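Local coordinates for protein N-alpha-acetyltransferase 35, NatC auxiliary subunit (Saccharomyces cerevisiae, PDB 6YGA) that serves as the auxiliary subunit of the NatC N-terminal acetyltransferase complex, which acetylates the N-terminal methionine of the L-A virus Gag protein, at residues 537-542 with 658-663; 93-98 with 291-296; 683-688 with 722-727; 242-247 with 306-311; 125-130 with 184-189. All blocks are in the same frame, centred on the assembly; numbering follows the deposited sequence.

Contact 1. Residues 537-542 with 658-663; sequences FLNYLL and GVLVTG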
# COMPACT_ATOMS: atom_id res chain seq x y z
N PHE B 537 -27.81 11.20 18.31
CA PHE B 537 -26.71 10.52 17.64
C PHE B 537 -27.18 9.20 17.03
O PHE B 537 -26.90 8.91 15.86
CB PHE B 537 -25.55 10.29 18.62
CG PHE B 537 -24.43 9.45 18.06
CD1 PHE B 537 -23.93 9.68 16.79
CD2 PHE B 537 -23.86 8.45 18.82
CE1 PHE B 537 -22.89 8.91 16.28
CE2 PHE B 537 -22.83 7.67 18.33
CZ PHE B 537 -22.34 7.91 17.06
N LEU B 538 -27.90 8.39 17.81
CA LEU B 538 -28.43 7.14 17.27
C LEU B 538 -29.42 7.40 16.14
O LEU B 538 -29.57 6.56 15.25
CB LEU B 538 -29.11 6.33 18.38
CG LEU B 538 -28.18 5.82 19.49
CD1 LEU B 538 -28.98 5.16 20.60
CD2 LEU B 538 -27.16 4.85 18.92
N ASN B 539 -30.08 8.55 16.16
CA ASN B 539 -30.96 8.91 15.06
C ASN B 539 -30.17 9.06 13.76
O ASN B 539 -30.64 8.65 12.69
CB ASN B 539 -31.70 10.20 15.38
CG ASN B 539 -33.17 10.12 15.06
OD1 ASN B 539 -33.97 9.65 15.87
ND2 ASN B 539 -33.54 10.57 13.87
N TYR B 540 -28.97 9.63 13.84
CA TYR B 540 -28.14 9.76 12.65
C TYR B 540 -27.61 8.41 12.18
O TYR B 540 -27.60 8.13 10.98
CB TYR B 540 -26.98 10.72 12.93
CG TYR B 540 -25.82 10.57 11.97
CD1 TYR B 540 -25.93 10.92 10.64
CD2 TYR B 540 -24.59 10.07 12.41
CE1 TYR B 540 -24.87 10.78 9.76
CE2 TYR B 540 -23.52 9.92 11.54
CZ TYR B 540 -23.67 10.29 10.22
OH TYR B 540 -22.62 10.15 9.34
N LEU B 541 -27.17 7.56 13.12
CA LEU B 541 -26.67 6.24 12.75
C LEU B 541 -27.76 5.41 12.09
O LEU B 541 -27.49 4.65 11.15
CB LEU B 541 -26.12 5.52 13.98
CG LEU B 541 -24.85 6.10 14.61
CD1 LEU B 541 -24.46 5.30 15.83
CD2 LEU B 541 -23.71 6.14 13.59
N LEU B 542 -29.00 5.52 12.57
CA LEU B 542 -30.10 4.78 11.96
C LEU B 542 -30.37 5.27 10.55
O LEU B 542 -30.63 4.46 9.65
CB LEU B 542 -31.36 4.91 12.82
CG LEU B 542 -31.40 3.99 14.05
CD1 LEU B 542 -32.51 4.41 15.00
CD2 LEU B 542 -31.58 2.55 13.61
N GLY B 658 -31.37 19.72 17.72
CA GLY B 658 -32.35 18.93 18.44
C GLY B 658 -32.84 17.67 17.75
O GLY B 658 -33.58 16.90 18.37
N VAL B 659 -32.46 17.43 16.49
CA VAL B 659 -32.91 16.26 15.74
C VAL B 659 -31.76 15.28 15.51
O VAL B 659 -31.85 14.11 15.90
CB VAL B 659 -33.57 16.67 14.40
CG1 VAL B 659 -34.36 15.50 13.83
CG2 VAL B 659 -34.45 17.90 14.59
N LEU B 660 -30.68 15.73 14.89
CA LEU B 660 -29.54 14.88 14.59
C LEU B 660 -28.28 15.39 15.28
O LEU B 660 -28.10 16.60 15.46
CB LEU B 660 -29.28 14.80 13.08
CG LEU B 660 -30.33 14.16 12.18
CD1 LEU B 660 -30.00 14.38 10.70
CD2 LEU B 660 -30.49 12.68 12.48
N VAL B 661 -27.41 14.46 15.65
CA VAL B 661 -26.06 14.75 16.10
C VAL B 661 -25.11 13.92 15.24
O VAL B 661 -25.13 12.68 15.31
CB VAL B 661 -25.87 14.43 17.60
CG1 VAL B 661 -24.40 14.48 17.97
CG2 VAL B 661 -26.66 15.41 18.44
N THR B 662 -24.31 14.60 14.42
CA THR B 662 -23.39 13.93 13.50
C THR B 662 -21.93 14.07 13.89
O THR B 662 -21.11 13.26 13.44
CB THR B 662 -23.57 14.48 12.08
OG1 THR B 662 -23.18 15.85 12.03
CG2 THR B 662 -25.02 14.35 11.63
N GLY B 663 -21.57 15.06 14.70
CA GLY B 663 -20.19 15.21 15.14
C GLY B 663 -19.22 15.52 14.02
O GLY B 663 -18.03 15.21 14.14

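Contact 2. Residues 93-98 with 291-296; sequences ADRLLR and TKLPTD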
# COMPACT_ATOMS: atom_id res chain seq x y z
N ALA B 93 18.72 24.47 -7.02
CA ALA B 93 17.79 24.45 -5.91
C ALA B 93 16.39 24.05 -6.37
O ALA B 93 15.68 23.31 -5.67
CB ALA B 93 17.76 25.81 -5.22
N ASP B 94 15.98 24.52 -7.54
CA ASP B 94 14.65 24.19 -8.04
C ASP B 94 14.48 22.69 -8.26
O ASP B 94 13.49 22.10 -7.82
CB ASP B 94 14.37 24.95 -9.34
CG ASP B 94 13.22 24.36 -10.12
OD1 ASP B 94 12.08 24.39 -9.62
OD2 ASP B 94 13.46 23.86 -11.24
N ARG B 95 15.44 22.07 -8.95
CA ARG B 95 15.33 20.64 -9.22
C ARG B 95 15.38 19.82 -7.94
O ARG B 95 14.70 18.80 -7.82
CB ARG B 95 16.43 20.20 -10.19
CG ARG B 95 16.52 18.70 -10.36
CD ARG B 95 17.10 18.32 -11.71
NE ARG B 95 17.22 16.88 -11.85
CZ ARG B 95 17.50 16.25 -12.99
NH1 ARG B 95 17.69 16.94 -14.10
NH2 ARG B 95 17.58 14.93 -13.01
N LEU B 96 16.16 20.27 -6.96
CA LEU B 96 16.21 19.56 -5.68
C LEU B 96 14.86 19.59 -4.99
O LEU B 96 14.43 18.58 -4.42
CB LEU B 96 17.29 20.17 -4.79
CG LEU B 96 17.42 19.57 -3.39
CD1 LEU B 96 17.84 18.10 -3.47
CD2 LEU B 96 18.40 20.37 -2.55
N LEU B 97 14.16 20.73 -5.02
CA LEU B 97 12.83 20.80 -4.42
C LEU B 97 11.84 19.92 -5.17
O LEU B 97 10.99 19.27 -4.54
CB LEU B 97 12.34 22.25 -4.39
CG LEU B 97 12.90 23.12 -3.27
CD1 LEU B 97 12.17 24.46 -3.21
CD2 LEU B 97 12.81 22.40 -1.94
N ARG B 98 11.92 19.88 -6.50
CA ARG B 98 11.04 18.98 -7.24
C ARG B 98 11.45 17.53 -7.06
O ARG B 98 10.62 16.63 -7.20
CB ARG B 98 11.00 19.37 -8.72
CG ARG B 98 10.24 20.67 -8.97
CD ARG B 98 10.21 21.08 -10.43
NE ARG B 98 11.54 21.31 -10.97
CZ ARG B 98 12.09 20.59 -11.95
NH1 ARG B 98 11.42 19.59 -12.49
NH2 ARG B 98 13.31 20.88 -12.38
N THR B 291 13.24 8.89 -12.56
CA THR B 291 11.91 9.11 -13.10
C THR B 291 11.71 10.59 -13.40
O THR B 291 12.32 11.46 -12.77
CB THR B 291 10.85 8.61 -12.13
OG1 THR B 291 11.21 7.31 -11.66
CG2 THR B 291 9.48 8.52 -12.79
N LYS B 292 10.84 10.87 -14.38
CA LYS B 292 10.54 12.25 -14.74
C LYS B 292 10.00 13.01 -13.53
O LYS B 292 9.12 12.54 -12.81
CB LYS B 292 9.52 12.28 -15.88
CG LYS B 292 9.05 13.68 -16.25
CD LYS B 292 8.29 13.67 -17.57
CE LYS B 292 7.73 15.04 -17.91
NZ LYS B 292 6.63 15.44 -16.98
N LEU B 293 10.55 14.20 -13.32
CA LEU B 293 10.21 15.02 -12.17
C LEU B 293 8.93 15.81 -12.44
O LEU B 293 8.54 16.01 -13.59
CB LEU B 293 11.35 15.98 -11.85
CG LEU B 293 12.69 15.33 -11.50
CD1 LEU B 293 13.81 16.37 -11.50
CD2 LEU B 293 12.61 14.64 -10.15
N PRO B 294 8.25 16.26 -11.38
CA PRO B 294 7.10 17.16 -11.58
C PRO B 294 7.53 18.45 -12.26
O PRO B 294 8.68 18.87 -12.17
CB PRO B 294 6.60 17.42 -10.15
CG PRO B 294 7.09 16.26 -9.36
CD PRO B 294 8.41 15.88 -9.97
N THR B 295 6.58 19.08 -12.95
CA THR B 295 6.86 20.31 -13.68
C THR B 295 6.57 21.57 -12.89
O THR B 295 7.00 22.66 -13.31
CB THR B 295 6.07 20.35 -14.99
OG1 THR B 295 4.67 20.49 -14.71
CG2 THR B 295 6.28 19.06 -15.79
N ASP B 296 5.88 21.47 -11.76
CA ASP B 296 5.53 22.64 -10.96
C ASP B 296 5.68 22.32 -9.48
O ASP B 296 6.06 21.20 -9.10
CB ASP B 296 4.11 23.13 -11.28
CG ASP B 296 3.03 22.09 -10.99
OD1 ASP B 296 3.32 21.06 -10.35
OD2 ASP B 296 1.88 22.31 -11.42

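Contact 3. Residues 683-688 with 722-727; sequences KALSVN and FPIQTL. With EDO (1,2-ethanediol), chain C.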
# COMPACT_ATOMS: atom_id res chain seq x y z
N LYS B 683 -28.48 8.34 -7.82
CA LYS B 683 -29.15 8.71 -9.06
C LYS B 683 -28.67 7.86 -10.24
O LYS B 683 -29.48 7.46 -11.09
CB LYS B 683 -28.93 10.20 -9.36
CG LYS B 683 -29.51 11.14 -8.32
CD LYS B 683 -29.17 12.59 -8.66
CE LYS B 683 -29.81 13.56 -7.68
NZ LYS B 683 -29.41 14.96 -7.97
N ALA B 684 -27.37 7.58 -10.30
CA ALA B 684 -26.84 6.80 -11.41
C ALA B 684 -27.36 5.37 -11.40
O ALA B 684 -27.54 4.77 -12.47
CB ALA B 684 -25.31 6.80 -11.37
N LEU B 685 -27.61 4.81 -10.22
CA LEU B 685 -28.17 3.47 -10.13
C LEU B 685 -29.55 3.40 -10.76
O LEU B 685 -29.88 2.45 -11.47
CB LEU B 685 -28.22 3.02 -8.67
CG LEU B 685 -26.90 2.67 -7.98
CD1 LEU B 685 -27.07 2.74 -6.47
CD2 LEU B 685 -26.41 1.29 -8.40
N SER B 686 -30.38 4.42 -10.50
CA SER B 686 -31.72 4.45 -11.08
C SER B 686 -31.66 4.62 -12.60
O SER B 686 -32.34 3.90 -13.34
CB SER B 686 -32.54 5.57 -10.44
OG SER B 686 -33.87 5.60 -10.94
N VAL B 687 -30.85 5.57 -13.07
CA VAL B 687 -30.72 5.79 -14.51
C VAL B 687 -30.23 4.52 -15.20
O VAL B 687 -30.71 4.15 -16.28
CB VAL B 687 -29.77 6.98 -14.78
CG1 VAL B 687 -29.44 7.09 -16.27
CG2 VAL B 687 -30.40 8.27 -14.27
N ASN B 688 -29.28 3.82 -14.58
CA ASN B 688 -28.73 2.62 -15.20
C ASN B 688 -29.76 1.50 -15.25
O ASN B 688 -29.78 0.71 -16.21
CB ASN B 688 -27.47 2.17 -14.46
CG ASN B 688 -26.93 0.86 -14.98
OD1 ASN B 688 -26.36 0.80 -16.07
ND2 ASN B 688 -27.09 -0.20 -14.19
N PHE B 722 -20.38 1.49 -4.00
CA PHE B 722 -21.53 0.94 -4.70
C PHE B 722 -21.35 1.20 -6.19
O PHE B 722 -21.91 2.16 -6.74
CB PHE B 722 -22.84 1.55 -4.19
CG PHE B 722 -22.99 1.50 -2.69
CD1 PHE B 722 -22.55 2.56 -1.90
CD2 PHE B 722 -23.58 0.41 -2.07
CE1 PHE B 722 -22.69 2.52 -0.53
CE2 PHE B 722 -23.72 0.37 -0.69
CZ PHE B 722 -23.28 1.43 0.08
N PRO B 723 -20.56 0.38 -6.88
CA PRO B 723 -20.36 0.58 -8.31
C PRO B 723 -21.63 0.31 -9.10
O PRO B 723 -22.57 -0.32 -8.62
CB PRO B 723 -19.26 -0.42 -8.67
CG PRO B 723 -19.38 -1.49 -7.64
CD PRO B 723 -19.81 -0.79 -6.38
N ILE B 724 -21.64 0.81 -10.33
CA ILE B 724 -22.79 0.66 -11.22
C ILE B 724 -22.59 -0.60 -12.05
O ILE B 724 -21.60 -0.73 -12.78
CB ILE B 724 -22.96 1.89 -12.12
CG1 ILE B 724 -22.93 3.18 -11.29
CG2 ILE B 724 -24.25 1.80 -12.92
CD1 ILE B 724 -24.07 3.31 -10.32
N GLN B 725 -23.54 -1.54 -11.95
CA GLN B 725 -23.49 -2.78 -12.73
C GLN B 725 -23.93 -2.46 -14.15
O GLN B 725 -25.13 -2.33 -14.43
CB GLN B 725 -24.37 -3.84 -12.08
CG GLN B 725 -23.97 -4.18 -10.65
CD GLN B 725 -24.87 -5.21 -10.00
OE1 GLN B 725 -25.00 -6.34 -10.48
NE2 GLN B 725 -25.51 -4.83 -8.90
N THR B 726 -22.96 -2.36 -15.06
CA THR B 726 -23.17 -1.80 -16.39
C THR B 726 -23.07 -2.88 -17.46
O THR B 726 -22.17 -3.72 -17.43
CB THR B 726 -22.13 -0.70 -16.67
OG1 THR B 726 -22.11 0.21 -15.57
CG2 THR B 726 -22.47 0.05 -17.95
N LEU B 727 -24.01 -2.85 -18.40
CA LEU B 727 -23.95 -3.70 -19.58
C LEU B 727 -22.92 -3.15 -20.55
O LEU B 727 -22.75 -1.94 -20.67
CB LEU B 727 -25.31 -3.77 -20.28
CG LEU B 727 -26.36 -4.62 -19.59
CD1 LEU B 727 -27.63 -4.67 -20.41
CD2 LEU B 727 -25.80 -6.01 -19.37
C1 EDO C . -31.70 16.25 -4.99
O1 EDO C . -31.29 16.79 -3.73
C2 EDO C . -31.36 17.23 -6.11
O2 EDO C . -29.94 17.37 -6.22
O HOH W 1 -25.89 -0.69 -18.57

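Contact 4. Residues 242-247 with 306-311; sequences TKTSHL and DVKTIL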
# COMPACT_ATOMS: atom_id res chain seq x y z
N THR B 242 -0.29 24.00 16.51
CA THR B 242 -1.39 24.03 15.56
C THR B 242 -1.35 25.25 14.66
O THR B 242 -2.28 25.46 13.88
CB THR B 242 -2.73 23.98 16.30
OG1 THR B 242 -2.83 25.10 17.19
CG2 THR B 242 -2.85 22.69 17.10
N LYS B 243 -0.30 26.07 14.76
CA LYS B 243 -0.23 27.29 13.97
C LYS B 243 0.00 26.97 12.50
O LYS B 243 0.70 26.01 12.16
CB LYS B 243 0.89 28.19 14.51
CG LYS B 243 0.70 28.59 15.96
CD LYS B 243 1.92 29.30 16.51
CE LYS B 243 1.77 29.56 18.00
NZ LYS B 243 2.98 30.18 18.60
N THR B 244 -0.60 27.78 11.64
CA THR B 244 -0.57 27.53 10.20
C THR B 244 0.21 28.59 9.44
O THR B 244 0.08 28.67 8.21
CB THR B 244 -2.00 27.45 9.65
OG1 THR B 244 -2.70 28.66 9.96
CG2 THR B 244 -2.74 26.27 10.26
N SER B 245 1.03 29.39 10.12
CA SER B 245 1.72 30.50 9.46
C SER B 245 2.70 29.99 8.41
O SER B 245 2.64 30.38 7.24
CB SER B 245 2.42 31.37 10.50
OG SER B 245 1.49 31.96 11.38
N HIS B 246 3.63 29.12 8.82
CA HIS B 246 4.58 28.55 7.87
C HIS B 246 3.89 27.71 6.81
O HIS B 246 4.33 27.69 5.65
CB HIS B 246 5.62 27.71 8.62
CG HIS B 246 6.60 28.53 9.42
ND1 HIS B 246 6.50 28.67 10.78
CD2 HIS B 246 7.68 29.24 9.03
CE1 HIS B 246 7.49 29.44 11.21
NE2 HIS B 246 8.22 29.80 10.17
N LEU B 247 2.80 27.03 7.16
CA LEU B 247 2.06 26.27 6.16
C LEU B 247 1.40 27.20 5.15
O LEU B 247 1.34 26.88 3.96
CB LEU B 247 1.02 25.38 6.83
CG LEU B 247 1.61 24.23 7.65
CD1 LEU B 247 0.54 23.57 8.51
CD2 LEU B 247 2.26 23.22 6.73
N ASP B 306 -2.85 19.18 3.43
CA ASP B 306 -3.07 17.91 4.12
C ASP B 306 -2.59 17.98 5.57
O ASP B 306 -3.26 17.46 6.47
CB ASP B 306 -2.36 16.78 3.37
CG ASP B 306 -3.04 16.44 2.06
OD1 ASP B 306 -4.06 17.09 1.73
OD2 ASP B 306 -2.57 15.52 1.36
N VAL B 307 -1.45 18.63 5.81
CA VAL B 307 -0.97 18.81 7.17
C VAL B 307 -1.89 19.74 7.95
O VAL B 307 -2.17 19.51 9.13
CB VAL B 307 0.49 19.31 7.16
CG1 VAL B 307 0.93 19.73 8.56
CG2 VAL B 307 1.42 18.23 6.61
N LYS B 308 -2.38 20.80 7.29
CA LYS B 308 -3.33 21.70 7.94
C LYS B 308 -4.58 20.95 8.39
O LYS B 308 -5.14 21.24 9.45
CB LYS B 308 -3.70 22.85 7.01
CG LYS B 308 -2.61 23.89 6.83
CD LYS B 308 -3.01 24.97 5.84
CE LYS B 308 -4.18 25.78 6.35
NZ LYS B 308 -4.58 26.86 5.40
N THR B 309 -5.02 19.98 7.59
CA THR B 309 -6.18 19.18 7.97
C THR B 309 -5.89 18.34 9.21
O THR B 309 -6.77 18.13 10.05
CB THR B 309 -6.62 18.29 6.81
OG1 THR B 309 -6.85 19.11 5.65
CG2 THR B 309 -7.90 17.55 7.14
N ILE B 310 -4.65 17.87 9.34
CA ILE B 310 -4.27 17.05 10.50
C ILE B 310 -4.41 17.85 11.79
O ILE B 310 -4.93 17.34 12.79
CB ILE B 310 -2.84 16.52 10.32
CG1 ILE B 310 -2.76 15.60 9.10
CG2 ILE B 310 -2.36 15.81 11.59
CD1 ILE B 310 -3.83 14.54 9.06
N LEU B 311 -3.97 19.10 11.78
CA LEU B 311 -3.99 19.92 12.98
C LEU B 311 -5.41 20.25 13.45
O LEU B 311 -5.58 20.69 14.59
CB LEU B 311 -3.21 21.21 12.75
CG LEU B 311 -1.83 21.02 12.12
CD1 LEU B 311 -1.20 22.36 11.77
CD2 LEU B 311 -0.93 20.23 13.06

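Contact 5. Residues 125-130 with 184-189; sequences SSLVKG and FNTFDN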
# COMPACT_ATOMS: atom_id res chain seq x y z
N SER B 125 28.34 13.35 3.36
CA SER B 125 29.59 12.63 3.55
C SER B 125 30.49 13.33 4.56
O SER B 125 31.12 12.67 5.40
CB SER B 125 30.32 12.46 2.21
OG SER B 125 29.62 11.57 1.36
N SER B 126 30.58 14.66 4.50
CA SER B 126 31.35 15.39 5.50
C SER B 126 30.66 15.36 6.86
O SER B 126 31.33 15.37 7.89
CB SER B 126 31.58 16.83 5.05
OG SER B 126 30.42 17.62 5.26
N LEU B 127 29.32 15.33 6.87
CA LEU B 127 28.59 15.31 8.13
C LEU B 127 28.77 13.98 8.86
O LEU B 127 28.70 13.94 10.10
CB LEU B 127 27.11 15.58 7.88
CG LEU B 127 26.37 16.49 8.85
CD1 LEU B 127 27.25 17.66 9.27
CD2 LEU B 127 25.09 17.01 8.20
N VAL B 128 29.02 12.90 8.13
CA VAL B 128 29.25 11.60 8.76
C VAL B 128 30.51 11.65 9.62
O VAL B 128 30.54 11.09 10.73
CB VAL B 128 29.33 10.50 7.68
CG1 VAL B 128 30.11 9.30 8.19
CG2 VAL B 128 27.93 10.08 7.26
N LYS B 129 31.54 12.35 9.15
CA LYS B 129 32.80 12.42 9.90
C LYS B 129 32.66 13.29 11.14
O LYS B 129 33.22 12.97 12.20
CB LYS B 129 33.91 12.94 8.99
CG LYS B 129 33.81 12.42 7.57
CD LYS B 129 35.18 12.15 6.97
CE LYS B 129 35.11 10.98 6.01
NZ LYS B 129 34.55 9.77 6.67
N GLY B 130 31.91 14.39 11.04
CA GLY B 130 31.70 15.28 12.17
C GLY B 130 30.93 16.53 11.80
O GLY B 130 31.37 17.32 10.97
N PHE B 184 23.60 5.97 5.18
CA PHE B 184 23.95 7.26 5.77
C PHE B 184 23.47 7.33 7.21
O PHE B 184 22.28 7.15 7.49
CB PHE B 184 23.35 8.40 4.95
CG PHE B 184 24.25 8.90 3.85
CD1 PHE B 184 25.47 9.48 4.15
CD2 PHE B 184 23.87 8.80 2.53
CE1 PHE B 184 26.31 9.93 3.15
CE2 PHE B 184 24.70 9.25 1.52
CZ PHE B 184 25.91 9.82 1.83
N ASN B 185 24.40 7.60 8.13
CA ASN B 185 24.09 7.82 9.54
C ASN B 185 24.90 9.03 9.99
O ASN B 185 26.14 8.96 10.04
CB ASN B 185 24.42 6.58 10.38
CG ASN B 185 23.85 6.66 11.79
OD1 ASN B 185 23.46 7.73 12.26
ND2 ASN B 185 23.80 5.52 12.47
N THR B 186 24.22 10.13 10.31
CA THR B 186 24.87 11.38 10.68
C THR B 186 25.04 11.54 12.19
O THR B 186 25.63 12.53 12.62
CB THR B 186 24.09 12.57 10.11
OG1 THR B 186 22.70 12.46 10.47
CG2 THR B 186 24.21 12.62 8.59
N PHE B 187 24.54 10.59 12.98
CA PHE B 187 24.64 10.61 14.44
C PHE B 187 24.07 11.94 14.93
O PHE B 187 22.98 12.33 14.50
CB PHE B 187 26.08 10.33 14.87
CG PHE B 187 26.75 9.21 14.11
CD1 PHE B 187 26.49 7.88 14.43
CD2 PHE B 187 27.65 9.49 13.10
CE1 PHE B 187 27.11 6.85 13.73
CE2 PHE B 187 28.27 8.47 12.40
CZ PHE B 187 28.00 7.15 12.71
N ASP B 188 24.76 12.66 15.81
CA ASP B 188 24.36 13.98 16.27
C ASP B 188 25.08 15.09 15.51
O ASP B 188 25.01 16.25 15.91
CB ASP B 188 24.63 14.11 17.77
CG ASP B 188 23.91 15.28 18.41
OD1 ASP B 188 22.97 15.83 17.79
OD2 ASP B 188 24.28 15.66 19.54
N ASN B 189 25.77 14.76 14.42
CA ASN B 189 26.59 15.75 13.73
C ASN B 189 25.74 16.77 12.97
O ASN B 189 26.14 17.93 12.85
CB ASN B 189 27.57 15.07 12.79
CG ASN B 189 28.57 14.19 13.52
OD1 ASN B 189 28.91 14.44 14.67
ND2 ASN B 189 29.06 13.16 12.84

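Contact 1. Residues 537-542 with 658-663
The first torsions of Tyr540 and Thr662 turn a ring and a methyl toward each other. Tyr540 puts its CG opposite its own backbone N (chi1 160°), and Thr662 sets OG1 between its N and carbonyl carbon (chi1 65°), which swings CG2 toward the ring. The setting is the mainly helical NAA35-like, TPR-repeat region. Here helix 511-564 is met by the loop that joins helix 619-653 to helix 668-701. Thr662 CG2 makes a CH-pi contact over one face of the Tyr540 ring. It lies 4.0 Å from the ring centroid and 22° off the ring normal, displaced toward the CD1 side. The two polar ends turn elsewhere: Tyr540 OH bonds to Tyr675 OH, and Thr662 OG1 to Thr664 OG1. The loop is further fixed by Asp655, which accepts from the backbone N of both Thr662 and Gly663.

Leu660 covers the neighbouring part of the helix with a single methyl. Its CD2 comes 3.7 Å from Tyr540 N and 4.0 Å from Tyr540 CB. The same methyl reaches Asn539 ND2 at 4.0 Å, the two side chains crossing at about a right angle. Asn539 OD1 is taken by Gln487.

Val661 meets the helix with its CB, which packs on Phe537 CB, and with its carbonyl O, which is approached by carbons of Phe537 and Tyr540. Tyr540 CB lies 3.6 Å from Val661 O, and Phe537 CA approaches it at 3.5 Å with its C-H pointing almost straight at the oxygen. Leu541 CD1 covers one face of the Phe537 ring, while Val661 O sits at the ring edge, in plane, 3.6 Å from Phe537 CD1.

Contact 2. Residues 93-98 with 291-296
Arg98 grips one oxygen of its helix neighbour Asp94 with two nitrogens and still reaches across to Pro294. Its NE and NH2 both bond to Asp94 OD2, each at 3.2 Å. They arrive from the same face of the carboxylate, about 40° out of its plane, and NH2 completes a salt bridge. Asp94 OD1 bonds to Tyr297 OH. Asp94 therefore limits how the guanidinium can turn, and its charge probably offsets that of Arg98.

The remaining terminal nitrogen makes the bond across the contact. Arg98 NH1 donates to Pro294 O at 2.9 Å, with an N-H...O angle of 161°. The oxygen lies at the edge of the guanidinium, close to its plane. A bend in the chain at chi3 (-60°) turns the group to meet both partners. Pro294 CD also packs 3.6 Å from Arg98 O.

Leu293 touches both arginines. Its CB lies 3.7 Å from Arg98 NH1. Its CD1 sits over one face of the Arg95 guanidinium, 3.5 Å from Arg95 NE; the two side chains cross at about a right angle.

This surface contact ties helix 85-104 to the loop between helix 276-280 and helix 298-311. Leu97 packs on helix 215-231 and Leu96 on helix 142-167. Earlier in the same loop, Thr291 packs on Asn147 of the N-alpha-acetyltransferase 30 subunit.

Contact 3. Residues 683-688 with 722-727
Ile724 is the packed centre where helix 668-701 meets strand 724-729. Its CD1 lies 3.6 Å from Leu685 CD2 and 3.8 Å from Ala684 CB, so one methyl touches two successive helix residues. Its other branch faces the amide of Asn688, with Ile724 CG2 3.5 Å from Asn688 CG. These two side chains run past each other in opposite directions. The axes of segments 683-688 and 724-727 come within 8.7 Å, with 28° between their N-to-C directions.

Asn688 begins the looser, polar side. Its CG is opposite the backbone N (chi1 175°), which carries the amide out toward the strand backbone. Asn688 ND2 donates to Gln725 O at 2.9 Å. The bond is bent, with an N-H...O angle of 144°, and the nitrogen stands well above the carbonyl plane. One water links the segments further along, donating to Asn688 OD1 at 2.9 Å and accepting from Leu727 N at 2.9 Å. The amide thus reaches two strand residues, Gln725 directly and Leu727 through the water.

At the opposite end of the helix segment, Lys683 extends away from the strand. Its NZ bonds at 3.0 Å to O2 of a 1,2-ethanediol, probably from the crystallisation liquor. Asp645 and Lys679 bind the same molecule.

Strand 724-729 pairs antiparallel with strand 708-713, through Ile724 with Val713 and Thr726 with Glu711. Helix 511-564 lies alongside as well: Phe722 packs on its Leu551, and Gln725 NE2 bonds to its Glu555.

Contact 4. Residues 242-247 with 306-311
Thr242 and Leu311 bring the two backbones nearest, with their CA atoms 5.5 Å apart. From there the chains spread slightly, and Thr244 CA lies 6.8 Å from Lys308 CA. Segment 242-247 is a turn that enters a helix. Thr244 holds the N-cap position, but its side chain makes no capping bond there. Segment 306-311 is helical.

In segment 242-247 Leu247 carries most of the contact, through its CD1 methyl. With CG opposite the carbonyl carbon (chi1 -68°), this methyl meets three side chains of the other segment. It lies 3.6 Å from Lys308 CG, 3.9 Å from Val307 CG1 and 3.9 Å from Leu311 CD1. Leu247 meets Val307 at about a right angle but slides past Lys308 in the opposite direction.

The contact packs the start of helix 245-260 and the turn before it on helix 298-311, in the mainly helical subunit. His236 of the short helix 235-238 touches Leu247, Val307 and Leu311.

Lys308 brings an apolar stem and a charged end. Its chain bends at chi3 (65°), and NZ forms a salt bridge with Asp248, one turn along from Thr244. The Thr244 CG2 methyl lies 4.2 Å from Lys308 CG, and the side chains cross at about a right angle. Leu311 CD1 also comes 3.9 Å from Thr242 O.

Contact 5. Residues 125-130 with 184-189
Asn189 bonds to Leu127 O of helix 118-129. It is the last residue of a type II' beta turn, Thr186 to Asn189, which overlaps an Asx turn made by Asn185. Asn189 CG stands opposite the carbonyl carbon (chi1 -64°), so the amide reaches toward the backbone carbonyl of Leu127. Its ND2 donates to Leu127 O at 2.9 Å, nearly along the C=O axis. The bond is bent at the hydrogen, and the oxygen is tilted out of the amide plane. Leu127 CD1 comes 3.8 Å from Asn189 O.

Val128 packs against Phe184 and Asn185. Its CG1 is roughly opposite the backbone N (chi1 157°), which turns CG2 to the loop. Val128 CG2 lies 3.5 Å from Asn185 O. It also meets the Phe184 ring at the edge, 4.0 Å from CD1, with the two side chains at about a right angle. Phe184 itself packs on Leu124 and makes a cation-pi contact with Arg281.

Thr186 adds a methyl, CG2, 4.2 Å from Leu127 CB. The Asx turn holds the Phe187 backbone, whose N donates to Asn185 OD1 and whose positive phi (54°) suits its place as second residue of the type II' turn. That oxygen of Asn185 also lies over one face of the Phe187 ring. The ring presents its edge to Val128 O, which lies in plane, 3.8 Å from CE2. Gly130 CA comes 3.5 Å from Asn189 ND2.

Contacts 1 and 3 both lie in the TPR-repeat region and share helices 511-564 and 668-701 in their surroundings. Their centres are about 29 Å apart. Contact 5 belongs to the N-terminal Mak10 family region, as does helix 85-104 of contact 2, and the centres of contacts 2 and 5 are about 26 Å apart. Contact 5 is nested in the loop that contact 2 closes. Contact 4 crosses contact 2 along the chain, and it lies about 24 Å from contact 2 and about 30 Å from contact 1, centre to centre. Contacts 3 and 5 are farthest apart, at about 59 Å between centres. Contact 2 alone touches the N-alpha-acetyltransferase 30 subunit.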